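Local coordinates for protein DR hemagglutinin structural subunit (Escherichia coli, PDB 1UT1) that mediates adherence of uropathogenic Escherichia coli to the upper urinary tract by binding the Dr blood group antigen, and agglutinates human erythrocytes even when D-mannose is present, at residues Thr17-Leu22 with Thr138-Gly143; Gly42-Ala47 with Ile123-Gln128; Asp61-Ala66 with Gly143-Lys148; Ile82-Arg87 with Pro134-Leu139; Pro96-Ala101 with Gly115-Ile120. The protein carries 3 engineered substitutions. All coordinates share one frame; numbering follows the deposited sequence. Where two conformers were deposited one is given.

Starting at the N terminus, strand 16-25 opens the longest loop, which contact 1 closes on strand 135-147. Contact 2 is nested inside it and ties the loop before strand 49-58 to the end of strand 118-125. Contact 3 joins strand 64-69 to the C-terminal strand and crosses both. Contact 4 brings strand 78-83 to the start of strand 135-147. It crosses contact 2, lies within contact 3 and overlaps contact 1 at Thr-138 and Leu-139. Contact 5 is nested inside all the others and closes the smallest loop, which holds the paired strands 102-105 and 108-111. Strand 135-147 thus serves three contacts, and strand 118-125 serves contacts 2 and 5.

Contact 1. Residues Thr17-Leu22 with Thr138-Gly143; sequences TGTTKL and TLTLTG. With SO4 (sulfate ion), chain O.
Leu-139 O is held by two donors. Thr-20 N reaches it in the carbonyl plane, with an N to O distance of 2.8 Å and a nearly straight N-H (174°). A water donates the other bond, 3.1 Å from Leu-139 O. The same water lies 2.6 Å from Thr-20 OG1. Leu-139 N returns a bond to Thr-20 O and completes a hydrogen-bonded antiparallel pair. Gly-18 and Leu-141 form the next such pair, with Gly-18 N 2.8 Å from Leu-141 O.

The non-hydrogen-bonded pairs put threonines together on one face. Thr-17 CG2 lies anti to its own backbone N (OG1 at chi1 -62°) and meets Thr-140 CG2 at 3.3 Å, a tight methyl contact. Thr-17 OG1 and Thr-142 OG1 form a close hydroxyl pair at 3.0 Å, whose hydrogen bond is not settled. A sulfate, probably from the crystallisation liquor, lies at Thr-19 N and also bonds Asp-34 N of the second subunit. Its distance to Thr-19 N is doubtfully short.

The opposite face carries Thr-20, Leu-139 and Leu-141. Thr-20 packs there on Ile-50 and Val-53 of strand 49-58, as in the two-layer, immunoglobulin-like fold of fimbrial subunits. The backbone ladder therefore carries most of the polar grip, and a water satisfies the buried Thr-20 hydroxyl.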
# COMPACT_ATOMS: atom_id res chain seq x y z
N THR A 17 9.70 6.10 -7.55
CA THR A 17 9.90 4.67 -7.58
C THR A 17 8.74 3.96 -8.25
O THR A 17 7.55 4.23 -7.95
CB THR A 17 10.04 4.15 -6.14
OG1 THR A 17 11.20 4.75 -5.54
CG2 THR A 17 10.17 2.60 -6.09
N GLY A 18 9.08 3.08 -9.19
CA GLY A 18 8.08 2.27 -9.88
C GLY A 18 8.20 0.82 -9.36
O GLY A 18 9.30 0.26 -9.29
N THR A 19 7.06 0.22 -9.03
CA THR A 19 7.05 -1.15 -8.54
C THR A 19 6.27 -2.01 -9.53
O THR A 19 5.11 -1.71 -9.83
CB THR A 19 6.39 -1.19 -7.16
OG1 THR A 19 7.10 -0.31 -6.26
CG2 THR A 19 6.39 -2.61 -6.60
N THR A 20 6.94 -3.03 -10.08
CA THR A 20 6.35 -3.97 -11.04
C THR A 20 6.04 -5.25 -10.29
O THR A 20 6.91 -5.83 -9.65
CB THR A 20 7.34 -4.28 -12.19
OG1 THR A 20 7.58 -3.07 -12.94
CG2 THR A 20 6.79 -5.37 -13.14
N LYS A 21 4.77 -5.64 -10.29
CA LYS A 21 4.31 -6.76 -9.49
C LYS A 21 3.70 -7.81 -10.38
O LYS A 21 3.07 -7.50 -11.42
CB LYS A 21 3.26 -6.28 -8.50
CG LYS A 21 3.81 -5.35 -7.43
CD LYS A 21 2.74 -5.05 -6.36
CE LYS A 21 3.15 -3.88 -5.47
NZ LYS A 21 1.99 -3.02 -5.08
N LEU A 22 3.85 -9.07 -9.96
CA LEU A 22 3.26 -10.16 -10.70
C LEU A 22 2.94 -11.27 -9.71
O LEU A 22 3.79 -11.64 -8.95
CB LEU A 22 4.28 -10.69 -11.77
CG LEU A 22 3.85 -11.98 -12.47
CD1 LEU A 22 2.69 -11.72 -13.33
CD2 LEU A 22 5.00 -12.62 -13.27
N THR A 138 8.02 -9.16 -7.10
CA THR A 138 8.11 -7.70 -7.21
C THR A 138 9.48 -7.27 -7.73
O THR A 138 10.52 -7.86 -7.35
CB THR A 138 7.88 -7.04 -5.75
OG1 THR A 138 6.67 -7.55 -5.15
CG2 THR A 138 7.77 -5.54 -5.84
N LEU A 139 9.49 -6.19 -8.54
CA LEU A 139 10.72 -5.56 -8.99
C LEU A 139 10.53 -4.06 -8.74
O LEU A 139 9.56 -3.46 -9.21
CB LEU A 139 10.99 -5.78 -10.48
CG LEU A 139 12.07 -4.86 -11.08
CD1 LEU A 139 13.44 -5.14 -10.48
CD2 LEU A 139 12.13 -5.05 -12.60
N THR A 140 11.42 -3.48 -7.95
CA THR A 140 11.28 -2.07 -7.59
C THR A 140 12.43 -1.25 -8.20
O THR A 140 13.60 -1.63 -8.07
CB THR A 140 11.28 -1.93 -6.06
OG1 THR A 140 10.16 -2.66 -5.52
CG2 THR A 140 11.16 -0.48 -5.66
N LEU A 141 12.09 -0.18 -8.92
CA LEU A 141 13.08 0.66 -9.63
C LEU A 141 12.91 2.12 -9.21
O LEU A 141 11.80 2.66 -9.22
CB LEU A 141 12.90 0.57 -11.14
CG LEU A 141 13.13 -0.84 -11.76
CD1 LEU A 141 12.58 -0.90 -13.21
CD2 LEU A 141 14.59 -1.18 -11.74
N THR A 142 14.01 2.75 -8.86
CA THR A 142 13.99 4.13 -8.39
C THR A 142 14.78 4.99 -9.36
O THR A 142 15.90 4.66 -9.73
CB THR A 142 14.65 4.25 -6.99
OG1 THR A 142 13.89 3.48 -6.05
CG2 THR A 142 14.69 5.76 -6.53
N GLY A 143 14.21 6.14 -9.71
CA GLY A 143 14.85 7.05 -10.66
C GLY A 143 15.93 7.86 -10.02
O GLY A 143 15.90 8.16 -8.82
S SO4 O . 3.88 2.50 -9.67
O1 SO4 O . 2.64 1.72 -9.31
O2 SO4 O . 4.09 3.67 -8.80
O3 SO4 O . 5.03 1.58 -9.44
O4 SO4 O . 3.87 2.76 -11.10
O HOH W 1 8.48 -1.56 -3.96
O HOH W 2 9.27 -1.58 -11.70

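Contact 2. Residues Gly42-Ala47 with Ile123-Gln128; sequences GQLTDA and IYVDGQ
Asp-46 reaches across to the turn at Gly-127. Its CB passes 3.8 Å from Gln-128 N. CG stands anti to the backbone N (chi1 -172°), which carries the carboxylate over to Gly-127. Asp-46 CG itself lies 3.8 Å from Gly-127 N. There Asp-46 OD2 accepts from Gly-127 N at 2.9 Å. The donor comes from above the carboxylate plane, 47° out of it. OD2 also has Asp-126 OD1 in its neighbourhood, without contact. The nearby like charge may slightly raise the proton affinity of either carboxylate.

A second bond lies close by. Ala-47 N donates to Val-125 O at 2.8 Å, tilted from the carbonyl plane. The bond is bent, with 138° at the hydrogen. Ala-47 O then lies at the edge of the Tyr-124 ring, 3.6 Å from Tyr-124 CD1.

These bonds fasten the loop that leads into strand 49-58 to the end of strand 118-125. The two strands pair antiparallel in the immunoglobulin-like sandwich, and a backbone bond between Ala-48 and Val-125 continues the join toward them.

Val-125 turns its side chain into the loop. Thr-45 O sits 3.4 Å from Val-125 CB and touches CG1 as well. Val-125 CG2 meets Leu-44 CD2 at 4.1 Å, the two side chains crossing at about a right angle. Leu-44 is the centre of an inverse gamma turn. It also packs on Leu-22 and Leu-90, from two other strands. Gln-128 lays its CA and CB against Leu-44 O and Asp-46 N, while its OE1 bonds Thr-130 OG1.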
# COMPACT_ATOMS: atom_id res chain seq x y z
N GLY A 42 3.17 -21.48 -16.44
CA GLY A 42 3.31 -21.91 -17.84
C GLY A 42 3.39 -20.73 -18.81
O GLY A 42 3.84 -20.88 -19.94
N GLN A 43 2.93 -19.54 -18.37
CA GLN A 43 2.95 -18.33 -19.19
C GLN A 43 4.29 -17.60 -19.08
O GLN A 43 4.50 -16.58 -19.74
CB GLN A 43 1.84 -17.39 -18.78
CG GLN A 43 0.47 -17.82 -19.25
CD GLN A 43 -0.59 -16.81 -18.87
OE1 GLN A 43 -0.97 -15.94 -19.67
NE2 GLN A 43 -0.93 -16.81 -17.60
N LEU A 44 5.17 -18.10 -18.21
CA LEU A 44 6.47 -17.51 -18.01
C LEU A 44 7.46 -18.01 -19.05
O LEU A 44 8.52 -18.50 -18.72
CB LEU A 44 6.97 -17.73 -16.58
CG LEU A 44 6.01 -17.19 -15.50
CD1 LEU A 44 6.55 -17.57 -14.11
CD2 LEU A 44 5.89 -15.67 -15.64
N THR A 45 7.09 -17.84 -20.32
CA THR A 45 7.93 -18.26 -21.43
C THR A 45 8.99 -17.19 -21.75
O THR A 45 8.97 -16.09 -21.19
CB THR A 45 7.08 -18.55 -22.67
OG1 THR A 45 6.38 -17.36 -23.06
CG2 THR A 45 6.06 -19.65 -22.35
N ASP A 46 9.98 -17.57 -22.55
CA ASP A 46 11.09 -16.66 -22.83
C ASP A 46 10.58 -15.36 -23.48
O ASP A 46 9.78 -15.40 -24.44
CB ASP A 46 12.10 -17.33 -23.74
CG ASP A 46 13.38 -16.51 -23.90
OD1 ASP A 46 14.12 -16.77 -24.89
OD2 ASP A 46 13.69 -15.67 -23.04
N ALA A 47 11.02 -14.24 -22.92
CA ALA A 47 10.60 -12.90 -23.36
C ALA A 47 9.15 -12.50 -23.06
O ALA A 47 8.66 -11.46 -23.56
CB ALA A 47 10.96 -12.66 -24.86
N ILE A 123 9.80 -4.77 -19.14
CA ILE A 123 10.41 -5.79 -18.28
C ILE A 123 9.92 -7.13 -18.86
O ILE A 123 8.69 -7.32 -19.01
CB ILE A 123 9.85 -5.69 -16.85
CG1 ILE A 123 10.06 -4.27 -16.26
CG2 ILE A 123 10.51 -6.76 -15.95
CD1 ILE A 123 11.53 -3.79 -16.27
N TYR A 124 10.85 -8.04 -19.20
CA TYR A 124 10.47 -9.31 -19.85
C TYR A 124 11.13 -10.48 -19.17
O TYR A 124 12.27 -10.39 -18.71
CB TYR A 124 10.98 -9.29 -21.32
CG TYR A 124 10.54 -8.07 -22.09
CD1 TYR A 124 9.31 -8.06 -22.76
CD2 TYR A 124 11.27 -6.89 -22.03
CE1 TYR A 124 8.89 -6.93 -23.48
CE2 TYR A 124 10.87 -5.73 -22.75
CZ TYR A 124 9.66 -5.78 -23.46
OH TYR A 124 9.22 -4.63 -24.11
N VAL A 125 10.47 -11.62 -19.21
CA VAL A 125 11.06 -12.84 -18.65
C VAL A 125 12.34 -13.18 -19.44
O VAL A 125 12.35 -13.16 -20.66
CB VAL A 125 10.04 -14.02 -18.72
CG1 VAL A 125 10.70 -15.35 -18.34
CG2 VAL A 125 8.84 -13.72 -17.79
N ASP A 126 13.44 -13.43 -18.74
CA ASP A 126 14.71 -13.75 -19.41
C ASP A 126 14.97 -15.27 -19.31
O ASP A 126 15.44 -15.74 -18.28
CB ASP A 126 15.88 -13.00 -18.74
CG ASP A 126 17.23 -13.29 -19.43
OD1 ASP A 126 17.25 -13.84 -20.56
OD2 ASP A 126 18.27 -13.07 -18.78
N GLY A 127 14.65 -16.00 -20.37
CA GLY A 127 14.80 -17.47 -20.39
C GLY A 127 13.49 -18.05 -19.83
O GLY A 127 12.92 -17.49 -18.89
N GLN A 128 12.99 -19.12 -20.46
CA GLN A 128 11.73 -19.72 -20.02
C GLN A 128 11.87 -20.11 -18.55
O GLN A 128 12.89 -20.69 -18.13
CB GLN A 128 11.30 -20.91 -20.91
CG GLN A 128 12.07 -22.19 -20.69
CD GLN A 128 11.51 -23.00 -19.52
OE1 GLN A 128 10.46 -22.68 -18.98
NE2 GLN A 128 12.23 -24.07 -19.11

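Contact 3. Residues Asp61-Ala66 with Gly143-Lys148; sequences DARQVA and GGYWAK. With EDO (1,2-ethanediol), chain K.
Tyr-145 holds CG between the backbone N and the carbonyl carbon (chi1 58°), and Arg-63 bends its chain at chi2 (-79°). Together these torsions lay the two side chains alongside each other, pointing the same way. Arg-63 CD sits over the ring face, 4.1 Å from the Tyr-145 ring centroid, in a CH-pi contact. Arg-63 NH2 follows the ring outward, 3.8 Å from Tyr-145 CE2. The guanidinium and ring planes are 35° apart. Cys-28 of the second subunit packs on both side chains.

At the base of these side chains the backbones pair. Trp-146 N donates to Gln-64 O at 2.9 Å, in the carbonyl plane. Gly-144 N bonds Ala-66 O at 2.9 Å, and Ala-66 N bonds Gly-144 O at 3.0 Å. Both of these bonds are bent, and Ala-66 N sits above the carbonyl plane of Gly-144. Ala-66 CB packs 4.0 Å from Trp-146 CB. The Trp-146 ring stacks on Tyr-110 of strand 108-111, which lies beyond strand 64-69.

Strand 135-147 also bonds strand 10-14, through Tyr-145 and Thr-12. This antiparallel arrangement, with the C-terminal strand lying between two partners, belongs to the immunoglobulin-like beta sandwich of the Dr adhesins.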
# COMPACT_ATOMS: atom_id res chain seq x y z
N ASP A 61 19.49 17.59 -18.45
CA ASP A 61 20.15 17.84 -19.74
C ASP A 61 21.63 17.48 -19.71
O ASP A 61 22.19 17.02 -20.70
CB ASP A 61 19.90 19.26 -20.25
CG ASP A 61 18.49 19.44 -20.83
OD1 ASP A 61 18.08 20.60 -21.08
OD2 ASP A 61 17.78 18.43 -21.03
N ALA A 62 22.23 17.55 -18.53
CA ALA A 62 23.66 17.27 -18.36
C ALA A 62 23.98 16.03 -17.51
O ALA A 62 25.09 15.89 -17.00
CB ALA A 62 24.36 18.51 -17.75
N ARG A 63 22.98 15.19 -17.25
CA ARG A 63 23.20 14.01 -16.43
C ARG A 63 22.76 12.78 -17.22
O ARG A 63 21.90 12.89 -18.10
CB ARG A 63 22.36 14.05 -15.14
CG ARG A 63 22.49 15.33 -14.35
CD ARG A 63 23.77 15.36 -13.54
NE ARG A 63 23.82 16.56 -12.71
CZ ARG A 63 24.76 16.81 -11.81
NH1 ARG A 63 24.73 17.93 -11.11
NH2 ARG A 63 25.73 15.93 -11.61
N GLN A 64 23.23 11.62 -16.78
CA GLN A 64 22.81 10.33 -17.37
C GLN A 64 21.67 9.73 -16.54
O GLN A 64 21.87 9.34 -15.39
CB GLN A 64 23.98 9.36 -17.40
CG GLN A 64 24.99 9.74 -18.45
CD GLN A 64 26.24 8.88 -18.39
OE1 GLN A 64 26.23 7.71 -18.82
NE2 GLN A 64 27.28 9.41 -17.77
N VAL A 65 20.49 9.68 -17.12
CA VAL A 65 19.31 9.14 -16.45
C VAL A 65 19.58 7.70 -16.06
O VAL A 65 20.18 6.94 -16.83
CB VAL A 65 18.09 9.24 -17.38
CG1 VAL A 65 16.89 8.48 -16.81
CG2 VAL A 65 17.74 10.73 -17.61
N ALA A 66 19.03 7.30 -14.92
CA ALA A 66 19.29 5.97 -14.37
C ALA A 66 18.16 5.42 -13.51
O ALA A 66 17.42 6.17 -12.87
CB ALA A 66 20.57 5.99 -13.60
N GLY A 143 14.21 6.14 -9.71
CA GLY A 143 14.85 7.05 -10.66
C GLY A 143 15.93 7.86 -10.02
O GLY A 143 15.90 8.16 -8.82
N GLY A 144 16.89 8.24 -10.84
CA GLY A 144 18.02 9.03 -10.37
C GLY A 144 18.98 9.22 -11.53
O GLY A 144 18.57 9.18 -12.68
N TYR A 145 20.24 9.55 -11.22
CA TYR A 145 21.22 9.76 -12.29
C TYR A 145 22.54 9.15 -11.93
O TYR A 145 22.82 8.89 -10.75
CB TYR A 145 21.35 11.22 -12.71
CG TYR A 145 21.73 12.15 -11.59
CD1 TYR A 145 20.76 12.83 -10.86
CD2 TYR A 145 23.07 12.37 -11.29
CE1 TYR A 145 21.13 13.69 -9.80
CE2 TYR A 145 23.45 13.22 -10.24
CZ TYR A 145 22.48 13.91 -9.54
OH TYR A 145 22.88 14.80 -8.55
N TRP A 146 23.30 8.80 -12.96
CA TRP A 146 24.53 8.06 -12.74
C TRP A 146 25.71 8.90 -13.21
O TRP A 146 25.59 9.70 -14.15
CB TRP A 146 24.45 6.73 -13.50
CG TRP A 146 25.59 5.77 -13.29
CD1 TRP A 146 25.67 4.74 -12.38
CD2 TRP A 146 26.79 5.71 -14.07
NE1 TRP A 146 26.83 4.02 -12.58
CE2 TRP A 146 27.54 4.60 -13.60
CE3 TRP A 146 27.28 6.46 -15.15
CZ2 TRP A 146 28.74 4.22 -14.18
CZ3 TRP A 146 28.47 6.07 -15.73
CH2 TRP A 146 29.20 4.98 -15.24
N ALA A 147 26.86 8.68 -12.57
CA ALA A 147 28.11 9.30 -13.02
C ALA A 147 29.31 8.43 -12.66
O ALA A 147 29.27 7.65 -11.70
CB ALA A 147 28.26 10.68 -12.42
N LYS A 148 30.38 8.53 -13.47
CA LYS A 148 31.65 7.86 -13.14
C LYS A 148 32.39 8.76 -12.15
O LYS A 148 32.74 9.89 -12.57
CB LYS A 148 32.52 7.70 -14.41
CG LYS A 148 31.76 7.18 -15.60
CD LYS A 148 32.35 5.88 -16.11
CE LYS A 148 33.82 6.05 -16.26
NZ LYS A 148 34.00 7.43 -16.72
C1 EDO K . 15.72 20.15 -19.37
O1 EDO K . 16.05 21.53 -19.41
C2 EDO K . 14.72 19.93 -18.23
O2 EDO K . 13.62 19.13 -18.69
O HOH W 3 25.47 12.00 -14.92

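Contact 4. Residues Ile82-Arg87 with Pro134-Leu139; sequences ISDNNR and PGNYTL. With EDO (1,2-ethanediol), chain I.
Asp-84 and Asn-136 meet through their side chains. Asn-136 ND2 donates to Asp-84 OD2 at 3.3 Å, a long bond that arrives from above the carboxylate plane. The carboxylate and amide planes are 42° apart. The backbones add a weak bond from Asp-84 N to Asn-136 O. One residue back, Ser-83 CB lies over the face of the Tyr-137 ring, 4.2 Å from its centroid, as a CH-pi contact. Ile-82 and Thr-138 form a hydrogen-bonded antiparallel pair. Ile-82 N reaches Thr-138 O at 2.9 Å, and Thr-138 N bonds back to Ile-82 O.

A water sits between these groups. This water is 2.8 Å from Asp-84 OD1. The same water lies 2.7 Å from Thr-138 OG1 and also approaches Ile-82 O. With further acceptors nearby, which of them its protons serve is not certain.

The next shell fixes the side chains. Asn-136 OD1 bonds Thr-23 OG1, which sets the rotation of the amide. Tyr-137 OH bonds Pro-133 O and anchors the far end of the ring. Ser-83 OG, placed between the backbone N and carbonyl carbon (chi1 58°), bonds Asp-88 N. A type I turn from Ser-83 to Asn-86 leads the chain out of strand 78-83, closed by Asn-86 N to Ser-83 O at 2.9 Å. Strand 16-25 flanks strand 135-147 on its other edge.

The Asp-84 carboxylate is thus met by an amide and probably by a water, which would help to offset its negative charge at this turn.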
# COMPACT_ATOMS: atom_id res chain seq x y z
N ILE A 82 11.52 -10.59 -7.25
CA ILE A 82 11.78 -11.44 -6.10
C ILE A 82 10.46 -11.75 -5.38
O ILE A 82 9.57 -10.92 -5.33
CB ILE A 82 12.79 -10.77 -5.12
CG1 ILE A 82 13.35 -11.80 -4.11
CG2 ILE A 82 12.17 -9.56 -4.41
CD1 ILE A 82 14.33 -12.84 -4.74
N SER A 83 10.33 -12.98 -4.87
CA SER A 83 9.11 -13.36 -4.13
C SER A 83 9.00 -12.58 -2.80
O SER A 83 9.99 -12.03 -2.29
CB SER A 83 9.09 -14.87 -3.86
OG SER A 83 10.24 -15.26 -3.12
N ASP A 84 7.80 -12.56 -2.23
CA ASP A 84 7.56 -11.87 -0.96
C ASP A 84 8.53 -12.34 0.16
O ASP A 84 8.98 -11.55 0.98
CB ASP A 84 6.12 -12.11 -0.52
CG ASP A 84 5.15 -11.15 -1.16
OD1 ASP A 84 5.57 -10.34 -2.00
OD2 ASP A 84 3.94 -11.33 -0.94
N ASN A 85 8.87 -13.63 0.16
CA ASN A 85 9.78 -14.18 1.19
C ASN A 85 11.28 -14.02 0.89
O ASN A 85 12.13 -14.41 1.71
CB ASN A 85 9.40 -15.61 1.57
CG ASN A 85 9.83 -16.66 0.51
OD1 ASN A 85 9.67 -17.85 0.74
ND2 ASN A 85 10.38 -16.23 -0.62
N ASN A 86 11.60 -13.30 -0.20
CA ASN A 86 12.97 -13.01 -0.61
C ASN A 86 13.72 -14.19 -1.16
O ASN A 86 14.90 -14.09 -1.48
CB ASN A 86 13.78 -12.33 0.52
CG ASN A 86 14.92 -11.48 -0.01
OD1 ASN A 86 16.06 -11.56 0.46
ND2 ASN A 86 14.64 -10.74 -1.05
N ARG A 87 13.05 -15.31 -1.32
CA ARG A 87 13.76 -16.50 -1.78
C ARG A 87 13.83 -16.75 -3.28
O ARG A 87 14.85 -17.21 -3.79
CB ARG A 87 13.25 -17.76 -1.09
CG ARG A 87 14.12 -18.97 -1.43
CD ARG A 87 13.91 -20.12 -0.47
NE ARG A 87 14.01 -19.75 0.94
CZ ARG A 87 13.53 -20.53 1.91
NH1 ARG A 87 12.96 -21.67 1.58
NH2 ARG A 87 13.59 -20.17 3.19
N PRO A 134 4.61 -20.71 -7.45
CA PRO A 134 3.53 -19.73 -7.27
C PRO A 134 3.83 -18.80 -6.08
O PRO A 134 4.40 -19.21 -5.06
CB PRO A 134 2.31 -20.62 -6.98
CG PRO A 134 2.63 -21.92 -7.74
CD PRO A 134 4.11 -22.09 -7.55
N GLY A 135 3.51 -17.52 -6.26
CA GLY A 135 3.74 -16.53 -5.22
C GLY A 135 3.61 -15.12 -5.81
O GLY A 135 3.20 -14.96 -6.97
N ASN A 136 3.91 -14.12 -4.99
CA ASN A 136 3.88 -12.71 -5.39
C ASN A 136 5.29 -12.24 -5.57
O ASN A 136 6.14 -12.41 -4.69
CB ASN A 136 3.18 -11.85 -4.31
CG ASN A 136 1.81 -12.37 -3.98
OD1 ASN A 136 0.97 -12.52 -4.87
ND2 ASN A 136 1.64 -12.83 -2.75
N TYR A 137 5.56 -11.67 -6.73
CA TYR A 137 6.90 -11.27 -7.12
C TYR A 137 6.90 -9.80 -7.40
O TYR A 137 5.93 -9.27 -7.90
CB TYR A 137 7.28 -12.03 -8.40
CG TYR A 137 7.54 -13.50 -8.15
CD1 TYR A 137 8.85 -13.97 -7.97
CD2 TYR A 137 6.49 -14.41 -8.08
CE1 TYR A 137 9.09 -15.32 -7.68
CE2 TYR A 137 6.72 -15.78 -7.84
CZ TYR A 137 8.02 -16.21 -7.57
OH TYR A 137 8.25 -17.55 -7.32
N THR A 138 8.02 -9.16 -7.10
CA THR A 138 8.11 -7.70 -7.21
C THR A 138 9.48 -7.27 -7.73
O THR A 138 10.52 -7.86 -7.35
CB THR A 138 7.88 -7.04 -5.75
OG1 THR A 138 6.67 -7.55 -5.15
CG2 THR A 138 7.77 -5.54 -5.84
N LEU A 139 9.49 -6.19 -8.54
CA LEU A 139 10.72 -5.56 -8.99
C LEU A 139 10.53 -4.06 -8.74
O LEU A 139 9.56 -3.46 -9.21
CB LEU A 139 10.99 -5.78 -10.48
CG LEU A 139 12.07 -4.86 -11.08
CD1 LEU A 139 13.44 -5.14 -10.48
CD2 LEU A 139 12.13 -5.05 -12.60
C1 EDO I . 7.12 -18.24 -3.50
O1 EDO I . 8.20 -17.73 -2.72
C2 EDO I . 6.92 -19.73 -3.15
O2 EDO I . 7.03 -19.92 -1.72
O HOH W 4 7.63 -9.64 -3.72

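Contact 5. Residues Pro96-Ala101 with Gly115-Ile120; sequences PTDNSA and GSWGGI
The Trp-117 indole N-H bonds the carboxylate of Asp-98. Trp-117 NE1 lies 2.9 Å from Asp-98 OD1, which is in the plane of the indole. The oxygen is met on its syn side, and the bond is nearly straight (162°). Carboxylate and ring planes are 58° apart. Asp-98 CG stands between its backbone N and carbonyl carbon (chi1 61°), which turns the carboxylate to the indole.

The second oxygen is held within its own loop. Ser-100 OG donates to Asp-98 OD2 at 2.6 Å. Ser-100 N donates to the same Asp-98 OD2 at 3.1 Å from above the carboxylate plane, making an Asx turn. Ser-100 OG also accepts from Trp-102 NE1, and the Trp-102 and Trp-117 rings meet edge-to-face.

Just before Asp-98, Thr-97 N bonds Ile-120 O at 2.9 Å, nearly along the C=O axis. Thr-97 CG2 touches Ile-120 CG2 at 3.6 Å. Pro-96 CB lies 4.0 Å from Trp-117 CZ2. The contact ties the loop after strand 89-96 to the start of strand 118-125.

A water joins Asp-98 OD1 to Gly-118 O. With donors on both oxygens, Asp-98 probably keeps its negative charge and fixes the indole's rotation.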
# COMPACT_ATOMS: atom_id res chain seq x y z
N PRO A 96 14.53 -0.51 -23.01
CA PRO A 96 13.75 0.67 -23.47
C PRO A 96 13.11 0.31 -24.78
O PRO A 96 13.64 -0.52 -25.52
CB PRO A 96 14.81 1.74 -23.72
CG PRO A 96 16.06 0.96 -24.06
CD PRO A 96 15.99 -0.29 -23.16
N THR A 97 11.98 0.93 -25.09
CA THR A 97 11.26 0.58 -26.32
C THR A 97 11.76 1.36 -27.54
O THR A 97 11.33 1.11 -28.66
CB THR A 97 9.74 0.79 -26.19
OG1 THR A 97 9.45 2.19 -26.08
CG2 THR A 97 9.16 0.04 -25.00
N ASP A 98 12.63 2.35 -27.32
CA ASP A 98 13.17 3.10 -28.45
C ASP A 98 14.55 2.50 -28.77
O ASP A 98 14.90 1.42 -28.29
CB ASP A 98 13.24 4.61 -28.14
CG ASP A 98 14.15 4.93 -26.94
OD1 ASP A 98 14.29 6.14 -26.61
OD2 ASP A 98 14.78 4.01 -26.39
N ASN A 99 15.35 3.20 -29.54
CA ASN A 99 16.67 2.67 -29.94
C ASN A 99 17.79 2.95 -28.96
O ASN A 99 18.96 2.84 -29.34
CB ASN A 99 17.11 3.34 -31.26
CG ASN A 99 16.66 2.60 -32.46
OD1 ASN A 99 17.45 1.88 -33.06
ND2 ASN A 99 15.51 2.98 -32.99
N SER A 100 17.47 3.46 -27.78
CA SER A 100 18.49 4.00 -26.92
C SER A 100 19.37 2.97 -26.23
O SER A 100 18.94 1.85 -25.98
CB SER A 100 17.93 5.03 -25.95
OG SER A 100 17.01 4.44 -25.07
N ALA A 101 20.62 3.35 -26.00
CA ALA A 101 21.60 2.44 -25.40
C ALA A 101 21.78 2.72 -23.91
O ALA A 101 21.99 3.87 -23.51
CB ALA A 101 22.93 2.56 -26.11
N GLY A 115 21.02 13.65 -20.93
CA GLY A 115 19.80 14.17 -21.51
C GLY A 115 18.58 13.76 -20.71
O GLY A 115 18.57 12.72 -20.04
N SER A 116 17.55 14.60 -20.78
CA SER A 116 16.31 14.37 -20.05
C SER A 116 15.43 13.39 -20.82
O SER A 116 14.44 13.77 -21.43
CB SER A 116 15.57 15.70 -19.86
OG SER A 116 16.32 16.52 -18.98
N TRP A 117 15.78 12.11 -20.76
CA TRP A 117 15.07 11.08 -21.50
C TRP A 117 13.67 10.83 -20.94
O TRP A 117 13.47 10.80 -19.71
CB TRP A 117 15.87 9.77 -21.41
CG TRP A 117 15.32 8.69 -22.24
CD1 TRP A 117 15.44 8.56 -23.61
CD2 TRP A 117 14.61 7.52 -21.79
NE1 TRP A 117 14.87 7.37 -24.02
CE2 TRP A 117 14.34 6.72 -22.93
CE3 TRP A 117 14.16 7.07 -20.53
CZ2 TRP A 117 13.67 5.49 -22.86
CZ3 TRP A 117 13.49 5.84 -20.46
CH2 TRP A 117 13.24 5.07 -21.63
N GLY A 118 12.75 10.52 -21.85
CA GLY A 118 11.43 10.04 -21.49
C GLY A 118 11.19 8.85 -22.41
O GLY A 118 11.64 8.83 -23.57
N GLY A 119 10.51 7.85 -21.89
CA GLY A 119 10.26 6.65 -22.68
C GLY A 119 9.59 5.55 -21.86
O GLY A 119 9.03 5.77 -20.79
N ILE A 120 9.61 4.37 -22.43
CA ILE A 120 8.95 3.21 -21.84
C ILE A 120 10.02 2.15 -21.70
O ILE A 120 10.76 1.89 -22.65
CB ILE A 120 7.88 2.68 -22.81
CG1 ILE A 120 6.81 3.75 -23.09
CG2 ILE A 120 7.24 1.39 -22.25
CD1 ILE A 120 5.93 3.45 -24.30
O HOH W 5 10.87 4.31 -25.01
O HOH W 6 11.86 7.41 -25.93